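Local coordinates for protein DNA polymerase III subunit beta (Deinococcus radiodurans, PDB 4TRT) that probably tethers DNA polymerases and other proteins to DNA, giving them processivity, as a ring-shaped head-to-tail homodimer around the duplex, at residues A[245-250]-A[305-310]. Residues are numbered along the deposited sequence; the frame is centred on the assembly and turned at random.
Sequences DIKLQV and GGTEQA
Gln249 and Gly305 form an antiparallel hydrogen-bonded pair: Gln249 N reaches Gly305 O at 2.9 Å, and Gly305 N returns to Gln249 O in the carbonyl plane. Beyond this pair the second segment turns away from the strand, and Lys247 O takes Glu308 N at 3.2 Å in a nearly straight bond (171°) and Thr307 N in a weak, bent one. Gly306 CA lies 3.6 Å from Lys247 O, and a CB on it would clash with that oxygen at these backbone angles. Strand 303-306 is the outermost of its sheet in this chain, paired here with the start of strand 248-253 in the C-terminal domain. On the side of strand 330-335, Lys247 and Leu248 both lie opposite Phe335 and bond to its backbone, a classic beta bulge. Lys247 bends at chi2 (-61°), passing CD 3.7 Å from Thr307 OG1 and CB 3.9 Å from Glu308 CG, before NZ meets Asp245 OD1 on its syn side at 2.8 Å. With an alanine here, the Asp245 carboxylate is likely to lose its salt-bridge mate within the segment, and Thr307 OG1 the methylene CD beside it. Leu248, its CG anti to the backbone N (chi1 176°), packs methyl CD1 in van der Waals contact against the carbonyl oxygens of Glu308 (3.3 Å) and Gly305, and its side chain also touches Val280 and Gln304.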
loop_
_atom_site.group_PDB
_atom_site.type_symbol
_atom_site.label_atom_id
_atom_site.label_comp_id
_atom_site.label_asym_id
_atom_site.label_seq_id
_atom_site.Cartn_x
_atom_site.Cartn_y
_atom_site.Cartn_z
ATOM N N ASP A 245 -10.616 -26.853 33.226
ATOM C CA ASP A 245 -9.921 -26.826 34.525
ATOM C C ASP A 245 -8.875 -25.694 34.545
ATOM O O ASP A 245 -7.698 -25.913 34.295
ATOM C CB ASP A 245 -9.277 -28.188 34.814
ATOM C CG ASP A 245 -8.689 -28.283 36.219
ATOM O OD1 ASP A 245 -8.746 -27.294 36.977
ATOM O OD2 ASP A 245 -8.146 -29.353 36.562
ATOM N N ILE A 246 -9.327 -24.482 34.857
ATOM C CA ILE A 246 -8.501 -23.287 34.801
ATOM C C ILE A 246 -7.796 -23.088 36.137
ATOM O O ILE A 246 -8.446 -23.105 37.184
ATOM C CB ILE A 246 -9.361 -22.059 34.444
ATOM C CG1 ILE A 246 -10.052 -22.283 33.093
ATOM C CG2 ILE A 246 -8.522 -20.782 34.407
ATOM C CD1 ILE A 246 -9.099 -22.606 31.928
ATOM N N LYS A 247 -6.475 -22.915 36.095
ATOM C CA LYS A 247 -5.618 -22.788 37.299
ATOM C C LYS A 247 -5.148 -21.356 37.552
ATOM O O LYS A 247 -4.714 -21.025 38.650
ATOM C CB LYS A 247 -4.346 -23.651 37.145
ATOM C CG LYS A 247 -4.543 -25.145 36.922
ATOM C CD LYS A 247 -5.262 -25.790 38.074
ATOM C CE LYS A 247 -5.350 -27.302 37.917
ATOM N NZ LYS A 247 -6.539 -27.792 38.679
ATOM N N LEU A 248 -5.140 -20.536 36.511
ATOM C CA LEU A 248 -4.592 -19.197 36.597
ATOM C C LEU A 248 -5.325 -18.279 35.614
ATOM O O LEU A 248 -5.533 -18.644 34.459
ATOM C CB LEU A 248 -3.090 -19.226 36.288
ATOM C CG LEU A 248 -2.288 -17.919 36.230
ATOM C CD1 LEU A 248 -2.250 -17.202 37.581
ATOM C CD2 LEU A 248 -0.874 -18.224 35.738
ATOM N N GLN A 249 -5.689 -17.091 36.100
ATOM C CA GLN A 249 -6.422 -16.092 35.336
ATOM C C GLN A 249 -5.616 -14.819 35.406
ATOM O O GLN A 249 -5.188 -14.422 36.482
ATOM C CB GLN A 249 -7.803 -15.858 35.958
ATOM C CG GLN A 249 -8.637 -14.784 35.277
ATOM C CD GLN A 249 -9.925 -14.530 36.039
ATOM O OE1 GLN A 249 -10.704 -15.459 36.261
ATOM N NE2 GLN A 249 -10.139 -13.275 36.486
ATOM N N VAL A 250 -5.377 -14.199 34.259
ATOM C CA VAL A 250 -4.635 -12.959 34.190
ATOM C C VAL A 250 -5.495 -11.974 33.414
ATOM O O VAL A 250 -6.063 -12.328 32.388
ATOM C CB VAL A 250 -3.269 -13.160 33.485
ATOM C CG1 VAL A 250 -2.594 -11.818 33.205
ATOM C CG2 VAL A 250 -2.356 -14.027 34.351
ATOM N N GLY A 305 -5.075 -14.163 39.374
ATOM C CA GLY A 305 -5.701 -14.931 40.425
ATOM C C GLY A 305 -5.722 -16.400 40.093
ATOM O O GLY A 305 -5.464 -16.785 38.960
ATOM N N GLY A 306 -6.036 -17.227 41.089
ATOM C CA GLY A 306 -6.210 -18.667 40.859
ATOM C C GLY A 306 -5.383 -19.524 41.796
ATOM O O GLY A 306 -4.817 -19.031 42.761
ATOM N N THR A 307 -5.331 -20.823 41.524
ATOM C CA THR A 307 -4.669 -21.750 42.448
ATOM C C THR A 307 -3.155 -21.873 42.204
ATOM O O THR A 307 -2.435 -22.335 43.076
ATOM C CB THR A 307 -5.362 -23.126 42.466
ATOM O OG1 THR A 307 -5.435 -23.653 41.141
ATOM C CG2 THR A 307 -6.778 -23.000 43.053
ATOM N N GLU A 308 -2.669 -21.436 41.040
ATOM C CA GLU A 308 -1.220 -21.293 40.811
ATOM C C GLU A 308 -0.853 -19.807 40.854
ATOM O O GLU A 308 -1.603 -18.960 40.339
ATOM C CB GLU A 308 -0.828 -21.860 39.444
ATOM C CG GLU A 308 -1.085 -23.340 39.256
ATOM C CD GLU A 308 -0.250 -24.212 40.169
ATOM O OE1 GLU A 308 0.902 -23.845 40.489
ATOM O OE2 GLU A 308 -0.757 -25.272 40.589
ATOM N N GLN A 309 0.279 -19.484 41.478
ATOM C CA GLN A 309 0.769 -18.101 41.545
ATOM C C GLN A 309 1.846 -17.799 40.500
ATOM O O GLN A 309 2.235 -16.646 40.343
ATOM C CB GLN A 309 1.321 -17.781 42.927
ATOM C CG GLN A 309 0.264 -17.728 44.019
ATOM C CD GLN A 309 -0.174 -19.096 44.472
ATOM O OE1 GLN A 309 0.649 -19.944 44.787
ATOM N NE2 GLN A 309 -1.488 -19.319 44.505
ATOM N N ALA A 310 2.322 -18.826 39.795
ATOM C CA ALA A 310 3.316 -18.614 38.742
ATOM C C ALA A 310 3.169 -19.669 37.664
ATOM O O ALA A 310 2.789 -20.799 37.945
ATOM C CB ALA A 310 4.729 -18.617 39.309
#